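Local coordinates for 5-formyl-3-hydroxy-2-methylpyridine 4-carboxylate 5-dehydrogenase (Mesorhizobium japonicum MAFF 303099, PDB 4OM8), which oxidises 5-formyl-3-hydroxy-2-methylpyridine-4-carboxylate with NAD(+) during vitamin B6 degradation and can also reduce it with NADH to 4-pyridoxic acid, at residues Ile8-Met13 and Val28-Val33; Ala36-Ala41 and Val67-Asp72. All coordinates share one frame; numbering follows the deposited sequence.

In the fold
Both contacts lie in the NAD-binding Rossmann domain, in series along the chain, with their centres about 7 Å apart. Contact 1 joins the end of strand 4-8 and the turn after it to strand 27-31. Contact 2 then packs helix 35-54 against strand 66-70, inside the beta-alpha-beta unit that starts at strand 27-31. The two meet in the sheet, whose order here runs 66-70, 27-31, 4-8: A30 N lies 2.8 Å from R68 O, and A30 O the same distance from T70 N, both probable hydrogen bonds. Contact 1 meets NAD directly, while contact 2 packs the next helix on the outermost strand; I38 of contact 2 comes within about 4 Å of D32, measured between side chains.

Contact 1: Ile8-Met13 and Val28-Val33; sequences IGLGTM and VVAYDV. With NAD (nicotinamide-adenine-dinucleotide), chain C.
D32 reaches across to the glycine-rich turn with its carboxylate: OD2 accepts the amide of L10, N to OD2 2.8 Å, from the anti side and 16° out of the carboxylate plane. With chi1 at -164° the carboxylate is swung away from the D32 amide and out to the adenosine ribose of NAD. There OD2 also accepts a hydrogen bond from O3B at 2.6 Å and OD1 one from O2B at 2.7 Å, a fork over both ribose hydroxyls; OD1 is further bonded by the amide of A34. A lysine in its place would probably leave both hydroxyls and the L10 amide without their acceptor. The backbones are tied by G9 N to Y31 O (2.8 Å), nearly straight at 165°, beside the parallel bridge of I8 with Y31. On that face I8 brings CG2 to the edge of the Y31 ring, 4.2 Å from CD2, and the same methyl touches adenine C2A. L10 points toward the strand and lays CD2 on A30 CB at 3.6 Å. At G11 a side chain would collide with NAD O5B, and the amides of T12 and M13 bond to pyrophosphate oxygens O2A and O2N. The turn fits the Rossmann GxGxxG pattern. Amide donors grip the pyrophosphate, while the carboxylate, with a ribose hydroxyl on each oxygen, would probably repel a phosphate at O2B, consistent with the use of NAD.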
ATOM      1  N   ILE A   8      15.783  17.220  19.238  1.00  9.03           N
ATOM      2  CA  ILE A   8      15.867  16.641  20.580  1.00  9.54           C
ATOM      3  C   ILE A   8      15.421  15.187  20.534  1.00 12.37           C
ATOM      4  O   ILE A   8      14.227  14.892  20.382  1.00 10.95           O
ATOM      5  CB  ILE A   8      14.995  17.415  21.581  1.00 11.05           C
ATOM      6  CG1 ILE A   8      15.268  18.919  21.478  1.00 11.58           C
ATOM      7  CG2 ILE A   8      15.170  16.862  22.998  1.00 13.34           C
ATOM      8  CD1 ILE A   8      16.734  19.323  21.679  1.00 15.18           C
ATOM      9  N   GLY A   9      16.390  14.278  20.619  1.00 10.80           N
ATOM     10  CA  GLY A   9      16.107  12.849  20.576  1.00 12.42           C
ATOM     11  C   GLY A   9      16.699  12.260  19.321  1.00 14.49           C
ATOM     12  O   GLY A   9      16.326  12.649  18.205  1.00 13.30           O
ATOM     13  N   LEU A  10      17.634  11.325  19.506  1.00 12.98           N
ATOM     14  CA  LEU A  10      18.401  10.742  18.403  1.00 13.47           C
ATOM     15  C   LEU A  10      18.316   9.227  18.319  1.00 20.01           C
ATOM     16  O   LEU A  10      19.329   8.558  18.091  1.00 22.48           O
ATOM     17  CB  LEU A  10      19.874  11.129  18.520  1.00 15.93           C
ATOM     18  CG  LEU A  10      20.276  12.554  18.158  1.00 16.17           C
ATOM     19  CD1 LEU A  10      21.742  12.778  18.521  1.00 18.64           C
ATOM     20  CD2 LEU A  10      20.052  12.780  16.672  1.00 18.20           C
ATOM     21  N   GLY A  11      17.126   8.687  18.499  1.00 17.40           N
ATOM     22  CA  GLY A  11      16.930   7.250  18.359  1.00 15.78           C
ATOM     23  C   GLY A  11      16.715   6.908  16.902  1.00 17.44           C
ATOM     24  O   GLY A  11      17.368   7.463  16.024  1.00 15.91           O
ATOM     25  N   THR A  12      15.788   5.993  16.653  1.00 13.09           N
ATOM     26  CA  THR A  12      15.460   5.532  15.311  1.00 13.16           C
ATOM     27  C   THR A  12      15.261   6.659  14.299  1.00 12.82           C
ATOM     28  O   THR A  12      15.783   6.591  13.184  1.00 14.45           O
ATOM     29  CB  THR A  12      14.191   4.667  15.363  1.00 16.27           C
ATOM     30  OG1 THR A  12      14.440   3.534  16.203  1.00 19.02           O
ATOM     31  CG2 THR A  12      13.764   4.209  13.976  1.00 15.01           C
ATOM     32  N   MET A  13      14.526   7.698  14.701  1.00 13.78           N
ATOM     33  CA  MET A  13      14.127   8.742  13.751  1.00 14.67           C
ATOM     34  C   MET A  13      15.105   9.906  13.641  1.00 15.39           C
ATOM     35  O   MET A  13      14.959  10.760  12.765  1.00 18.95           O
ATOM     36  CB  MET A  13      12.752   9.295  14.125  1.00 13.51           C
ATOM     37  CG  MET A  13      11.632   8.294  13.990  1.00 12.55           C
ATOM     38  SD  MET A  13      11.430   7.771  12.283  1.00 12.89           S
ATOM     39  CE  MET A  13      10.645   9.204  11.572  1.00 12.58           C
ATOM     40  N   VAL A  28      21.952  22.062  11.505  1.00 10.82           N
ATOM     41  CA  VAL A  28      21.277  21.155  12.430  1.00  9.64           C
ATOM     42  C   VAL A  28      22.177  20.853  13.614  1.00  9.77           C
ATOM     43  O   VAL A  28      23.321  20.433  13.430  1.00 11.59           O
ATOM     44  CB  VAL A  28      20.877  19.828  11.731  1.00 10.53           C
ATOM     45  CG1 VAL A  28      20.204  18.869  12.712  1.00 11.54           C
ATOM     46  CG2 VAL A  28      19.973  20.102  10.544  1.00 10.86           C
ATOM     47  N   VAL A  29      21.668  21.073  14.828  1.00 10.43           N
ATOM     48  CA  VAL A  29      22.369  20.615  16.026  1.00 11.65           C
ATOM     49  C   VAL A  29      21.434  19.669  16.771  1.00 12.08           C
ATOM     50  O   VAL A  29      20.270  19.982  16.986  1.00 10.14           O
ATOM     51  CB  VAL A  29      22.815  21.789  16.924  1.00 10.23           C
ATOM     52  CG1 VAL A  29      23.652  21.275  18.085  1.00 12.35           C
ATOM     53  CG2 VAL A  29      23.639  22.784  16.110  1.00 11.92           C
ATOM     54  N   ALA A  30      21.932  18.493  17.131  1.00 11.43           N
ATOM     55  CA  ALA A  30      21.067  17.471  17.702  1.00 12.92           C
ATOM     56  C   ALA A  30      21.572  17.032  19.060  1.00 11.39           C
ATOM     57  O   ALA A  30      22.789  16.992  19.310  1.00 13.07           O
ATOM     58  CB  ALA A  30      20.961  16.280  16.766  1.00 18.19           C
ATOM     59  N   TYR A  31      20.626  16.682  19.924  1.00 11.54           N
ATOM     60  CA  TYR A  31      20.898  16.369  21.321  1.00 11.54           C
ATOM     61  C   TYR A  31      20.166  15.115  21.735  1.00 11.64           C
ATOM     62  O   TYR A  31      19.068  14.860  21.271  1.00 13.44           O
ATOM     63  CB  TYR A  31      20.472  17.540  22.218  1.00 11.74           C
ATOM     64  CG  TYR A  31      20.360  17.209  23.690  1.00 11.62           C
ATOM     65  CD1 TYR A  31      21.480  17.227  24.516  1.00 11.77           C
ATOM     66  CD2 TYR A  31      19.130  16.891  24.263  1.00 12.45           C
ATOM     67  CE1 TYR A  31      21.381  16.923  25.874  1.00 12.67           C
ATOM     68  CE2 TYR A  31      19.025  16.591  25.607  1.00 15.41           C
ATOM     69  CZ  TYR A  31      20.144  16.597  26.404  1.00 14.74           C
ATOM     70  OH  TYR A  31      20.023  16.300  27.743  1.00 20.84           O
ATOM     71  N   ASP A  32      20.772  14.342  22.626  1.00 11.01           N
ATOM     72  CA  ASP A  32      20.081  13.217  23.243  1.00 11.00           C
ATOM     73  C   ASP A  32      20.575  13.122  24.677  1.00 12.36           C
ATOM     74  O   ASP A  32      21.744  13.408  24.944  1.00 14.06           O
ATOM     75  CB  ASP A  32      20.347  11.911  22.481  1.00 12.13           C
ATOM     76  CG  ASP A  32      19.358  10.801  22.840  1.00 12.29           C
ATOM     77  OD1 ASP A  32      19.335  10.360  24.009  1.00 13.87           O
ATOM     78  OD2 ASP A  32      18.610  10.359  21.932  1.00 12.43           O
ATOM     79  N   VAL A  33      19.693  12.714  25.586  1.00 13.38           N
ATOM     80  CA  VAL A  33      20.017  12.589  27.002  1.00 14.68           C
ATOM     81  C   VAL A  33      20.952  11.399  27.281  1.00 16.01           C
ATOM     82  O   VAL A  33      21.610  11.350  28.325  1.00 19.09           O
ATOM     83  CB  VAL A  33      18.715  12.448  27.832  1.00 18.97           C
ATOM     84  CG1 VAL A  33      18.111  11.065  27.633  1.00 16.27           C
ATOM     85  CG2 VAL A  33      18.966  12.736  29.317  1.00 20.27           C
TER
HETATM   86  PA  NAD C 402      13.430   5.969  20.049  0.74 14.21           P
HETATM   87  O1A NAD C 402      12.979   5.294  21.333  0.74 16.80           O
HETATM   88  O2A NAD C 402      14.176   5.178  18.985  0.74 12.72           O
HETATM   89  O5B NAD C 402      14.342   7.231  20.459  0.74 16.41           O
HETATM   90  C5B NAD C 402      13.981   8.118  21.518  0.74 13.93           C
HETATM   91  C4B NAD C 402      15.235   8.875  21.932  0.74 13.34           C
HETATM   92  O4B NAD C 402      14.880   9.932  22.824  0.74 15.33           O
HETATM   93  C3B NAD C 402      16.214   7.961  22.668  0.74 13.40           C
HETATM   94  O3B NAD C 402      17.496   7.988  22.026  0.74 14.85           O
HETATM   95  C2B NAD C 402      16.265   8.544  24.075  0.74 16.35           C
HETATM   96  O2B NAD C 402      17.536   8.413  24.730  0.74 14.01           O
HETATM   97  C1B NAD C 402      15.917   9.996  23.814  0.74 16.90           C
HETATM   98  N9A NAD C 402      15.419  10.760  24.971  0.74 15.61           N
HETATM   99  C8A NAD C 402      14.653  10.326  25.986  0.74 15.88           C
HETATM  100  N7A NAD C 402      14.380  11.339  26.846  0.74 16.06           N
HETATM  101  C5A NAD C 402      14.976  12.447  26.374  0.74 14.95           C
HETATM  102  C6A NAD C 402      15.096  13.856  26.787  0.74 15.32           C
HETATM  103  N6A NAD C 402      14.500  14.313  27.915  0.74 18.27           N
HETATM  104  N1A NAD C 402      15.822  14.680  26.000  0.74 16.13           N
HETATM  105  C2A NAD C 402      16.424  14.248  24.878  0.74 16.15           C
HETATM  106  N3A NAD C 402      16.358  12.979  24.444  0.74 14.11           N
HETATM  107  C4A NAD C 402      15.664  12.055  25.142  0.74 13.08           C
HETATM  108  O3  NAD C 402      12.136   6.723  19.453  0.74 13.31           O
HETATM  109  PN  NAD C 402      11.809   6.995  17.901  0.74 14.51           P
HETATM  110  O1N NAD C 402      11.298   5.717  17.262  0.74 16.11           O
HETATM  111  O2N NAD C 402      12.926   7.749  17.216  0.74 12.97           O
HETATM  112  O5D NAD C 402      10.555   7.985  18.023  0.74 13.40           O
HETATM  113  C5D NAD C 402      10.679   9.295  18.594  0.74 12.98           C
HETATM  114  C4D NAD C 402       9.347  10.009  18.401  0.74 11.07           C
HETATM  115  O4D NAD C 402       9.035   9.972  17.011  0.74 13.77           O
HETATM  116  C3D NAD C 402       8.197   9.310  19.107  0.74 12.55           C
HETATM  117  O3D NAD C 402       7.240  10.315  19.452  0.74 13.17           O
HETATM  118  C2D NAD C 402       7.591   8.422  18.037  0.74 12.44           C
HETATM  119  O2D NAD C 402       6.193   8.200  18.246  0.74 12.12           O
HETATM  120  C1D NAD C 402       7.812   9.258  16.789  0.74 12.46           C
HETATM  121  N1N NAD C 402       7.907   8.493  15.535  0.74 13.62           N
HETATM  122  C2N NAD C 402       8.430   7.250  15.480  0.74 14.64           C
HETATM  123  C3N NAD C 402       8.513   6.583  14.255  0.74 13.56           C
HETATM  124  C7N NAD C 402       9.049   5.182  14.126  0.74 19.73           C
HETATM  125  O7N NAD C 402       9.870   4.730  14.912  0.74 18.88           O
HETATM  126  N7N NAD C 402       8.572   4.444  13.126  0.74 12.90           N
HETATM  127  C4N NAD C 402       8.062   7.209  13.098  0.74 16.05           C
HETATM  128  C5N NAD C 402       7.542   8.492  13.187  0.74 13.97           C
HETATM  129  C6N NAD C 402       7.487   9.115  14.425  0.74 12.66           C

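Contact 2: Ala36-Ala41 and Val67-Asp72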
ATOM      1  N   ALA A  36      24.992   6.744  24.997  1.00 19.24           N
ATOM      2  CA  ALA A  36      24.957   5.585  24.113  1.00 20.46           C
ATOM      3  C   ALA A  36      24.167   5.880  22.834  1.00 19.97           C
ATOM      4  O   ALA A  36      24.500   5.379  21.757  1.00 22.43           O
ATOM      5  CB  ALA A  36      24.365   4.386  24.836  1.00 22.71           C
ATOM      6  N   ALA A  37      23.123   6.691  22.958  1.00 16.12           N
ATOM      7  CA  ALA A  37      22.310   7.073  21.806  1.00 15.50           C
ATOM      8  C   ALA A  37      23.059   7.992  20.848  1.00 20.01           C
ATOM      9  O   ALA A  37      22.937   7.864  19.624  1.00 23.75           O
ATOM     10  CB  ALA A  37      21.032   7.739  22.273  1.00 13.61           C
ATOM     11  N   ILE A  38      23.822   8.929  21.399  1.00 16.04           N
ATOM     12  CA  ILE A  38      24.576   9.858  20.572  1.00 16.17           C
ATOM     13  C   ILE A  38      25.625   9.092  19.771  1.00 23.10           C
ATOM     14  O   ILE A  38      25.804   9.338  18.581  1.00 24.57           O
ATOM     15  CB  ILE A  38      25.229  10.962  21.419  1.00 18.25           C
ATOM     16  CG1 ILE A  38      24.133  11.849  22.012  1.00 17.90           C
ATOM     17  CG2 ILE A  38      26.185  11.796  20.567  1.00 20.88           C
ATOM     18  CD1 ILE A  38      24.637  13.083  22.750  1.00 22.55           C
ATOM     19  N   GLU A  39      26.288   8.132  20.408  1.00 20.44           N
ATOM     20  CA  GLU A  39      27.308   7.314  19.748  0.51 24.51           C
ATOM     21  C   GLU A  39      26.713   6.473  18.620  1.00 25.00           C
ATOM     22  O   GLU A  39      27.278   6.366  17.532  1.00 28.62           O
ATOM     23  CB  GLU A  39      27.997   6.396  20.762  0.51 24.73           C
ATOM     24  CG  GLU A  39      28.696   7.128  21.897  0.51 22.91           C
ATOM     25  CD  GLU A  39      29.111   6.199  23.023  0.51 30.98           C
ATOM     26  OE1 GLU A  39      29.178   4.971  22.791  0.51 33.71           O
ATOM     27  OE2 GLU A  39      29.355   6.698  24.143  0.51 24.41           O
ATOM     28  N   ARG A  40      25.572   5.851  18.903  1.00 23.60           N
ATOM     29  CA  ARG A  40      24.889   5.043  17.893  0.60 23.58           C
ATOM     30  C   ARG A  40      24.470   5.922  16.718  1.00 23.22           C
ATOM     31  O   ARG A  40      24.534   5.502  15.560  1.00 22.75           O
ATOM     32  CB  ARG A  40      23.670   4.324  18.486  0.60 25.50           C
ATOM     33  CG  ARG A  40      24.007   3.138  19.393  0.60 26.31           C
ATOM     34  CD  ARG A  40      22.773   2.280  19.701  0.60 24.54           C
ATOM     35  NE  ARG A  40      21.772   3.003  20.485  0.60 26.47           N
ATOM     36  CZ  ARG A  40      21.749   3.050  21.813  0.60 23.14           C
ATOM     37  NH1 ARG A  40      22.671   2.411  22.520  0.60 28.63           N
ATOM     38  NH2 ARG A  40      20.800   3.735  22.438  0.60 25.06           N
ATOM     39  N   ALA A  41      24.066   7.151  17.016  1.00 17.95           N
ATOM     40  CA  ALA A  41      23.612   8.074  15.989  1.00 16.86           C
ATOM     41  C   ALA A  41      24.713   8.451  15.002  1.00 23.36           C
ATOM     42  O   ALA A  41      24.429   8.780  13.858  1.00 20.99           O
ATOM     43  CB  ALA A  41      23.031   9.333  16.639  1.00 21.00           C
ATOM     44  N   VAL A  67      25.541  19.011  10.242  1.00 14.42           N
ATOM     45  CA  VAL A  67      24.999  18.320  11.407  1.00 13.76           C
ATOM     46  C   VAL A  67      26.058  18.258  12.496  1.00 14.36           C
ATOM     47  O   VAL A  67      27.211  17.909  12.223  1.00 16.63           O
ATOM     48  CB  VAL A  67      24.563  16.874  11.080  1.00 12.69           C
ATOM     49  CG1 VAL A  67      24.038  16.172  12.338  1.00 13.44           C
ATOM     50  CG2 VAL A  67      23.522  16.850   9.988  1.00 13.97           C
ATOM     51  N   ARG A  68      25.667  18.596  13.724  1.00 11.00           N
ATOM     52  CA  ARG A  68      26.518  18.429  14.899  1.00 11.10           C
ATOM     53  C   ARG A  68      25.712  17.834  16.040  1.00 15.16           C
ATOM     54  O   ARG A  68      24.569  18.229  16.254  1.00 13.00           O
ATOM     55  CB  ARG A  68      27.125  19.772  15.328  1.00 12.74           C
ATOM     56  CG  ARG A  68      27.978  19.693  16.579  1.00 15.22           C
ATOM     57  CD  ARG A  68      28.730  20.998  16.827  1.00 16.77           C
ATOM     58  NE  ARG A  68      27.879  22.161  17.107  1.00 14.66           N
ATOM     59  CZ  ARG A  68      27.435  22.471  18.327  1.00 12.80           C
ATOM     60  NH1 ARG A  68      27.725  21.684  19.356  1.00 14.68           N
ATOM     61  NH2 ARG A  68      26.687  23.550  18.517  1.00 13.72           N
ATOM     62  N   PHE A  69      26.306  16.884  16.759  1.00 11.91           N
ATOM     63  CA  PHE A  69      25.701  16.299  17.949  1.00 14.46           C
ATOM     64  C   PHE A  69      26.312  16.914  19.205  1.00 13.75           C
ATOM     65  O   PHE A  69      27.521  17.157  19.270  1.00 14.86           O
ATOM     66  CB  PHE A  69      25.898  14.774  17.995  1.00 15.23           C
ATOM     67  CG  PHE A  69      25.203  14.021  16.892  1.00 14.91           C
ATOM     68  CD1 PHE A  69      24.154  14.585  16.191  1.00 17.87           C
ATOM     69  CD2 PHE A  69      25.596  12.734  16.576  1.00 20.70           C
ATOM     70  CE1 PHE A  69      23.517  13.891  15.188  1.00 22.77           C
ATOM     71  CE2 PHE A  69      24.963  12.028  15.565  1.00 24.86           C
ATOM     72  CZ  PHE A  69      23.926  12.614  14.870  1.00 20.52           C
ATOM     73  N   THR A  70      25.482  17.120  20.218  1.00 12.07           N
ATOM     74  CA  THR A  70      25.951  17.678  21.482  1.00 10.82           C
ATOM     75  C   THR A  70      25.228  17.035  22.668  1.00 13.51           C
ATOM     76  O   THR A  70      24.099  16.531  22.529  1.00 12.34           O
ATOM     77  CB  THR A  70      25.771  19.217  21.523  1.00 12.25           C
ATOM     78  OG1 THR A  70      26.326  19.737  22.738  1.00 13.15           O
ATOM     79  CG2 THR A  70      24.292  19.605  21.434  1.00 11.96           C
ATOM     80  N   ASP A  71      25.880  17.045  23.834  1.00 13.86           N
ATOM     81  CA  ASP A  71      25.278  16.511  25.057  1.00 13.44           C
ATOM     82  C   ASP A  71      24.781  17.631  25.977  1.00 10.35           C
ATOM     83  O   ASP A  71      24.473  17.402  27.157  1.00 15.36           O
ATOM     84  CB  ASP A  71      26.278  15.610  25.805  1.00 13.38           C
ATOM     85  CG  ASP A  71      27.417  16.396  26.444  1.00 16.31           C
ATOM     86  OD1 ASP A  71      27.732  17.510  25.969  1.00 18.71           O
ATOM     87  OD2 ASP A  71      28.011  15.891  27.425  1.00 16.81           O
ATOM     88  N   ASP A  72      24.699  18.844  25.434  1.00 10.88           N
ATOM     89  CA  ASP A  72      24.235  20.001  26.189  1.00 12.93           C
ATOM     90  C   ASP A  72      23.025  20.596  25.489  1.00 11.11           C
ATOM     91  O   ASP A  72      23.139  21.108  24.380  1.00 11.72           O
ATOM     92  CB  ASP A  72      25.350  21.044  26.320  1.00 12.82           C
ATOM     93  CG  ASP A  72      24.980  22.166  27.254  1.00 21.38           C
ATOM     94  OD1 ASP A  72      24.201  23.047  26.842  1.00 21.30           O
ATOM     95  OD2 ASP A  72      25.450  22.158  28.411  1.00 33.70           O
TER
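I38 and F69 pass each other in opposite directions, and the two branches of the isoleucine do different work. CG2 rests 3.9 Å from F69 CB and also nears CD2 of the ring. The other branch leaves beside the backbone N (chi1 -67°) and is then extended (chi2 -173°), which carries CD1 up the strand to 3.5 Å from the carbonyl oxygen of T70 and on to the CB of D71. I38 thus spans from F69 to D71.

F69 answers with CG anti to its carbonyl carbon, a setting that swings the ring along the helix toward A41. The methyl CB of A41 meets it obliquely, 3.5 Å from CE2, while A41 O lies in the ring plane at its edge, 4.0 Å from CZ.

These elements belong to a beta-alpha-beta unit of the Rossmann fold, in which helix 35-54 connects strand 27-31 to strand 66-70 and packs back on the sheet. The axes of 36-41 and 67-70 run nearly antiparallel at 159°, 9.5 Å apart at closest approach. L10 and A30 also pack on F69, so the ring is shared with the neighbouring strand and the NAD-binding turn.

T70 points its CB away from the helix. Its OG1 is hydrogen-bonded chiefly to OD2 of D75 and also accepts the amide of D72, 3.3 Å from N, in an ST turn. D72, in turn, caps the following helix 73-77 through its OD1, which accepts the amide of D75.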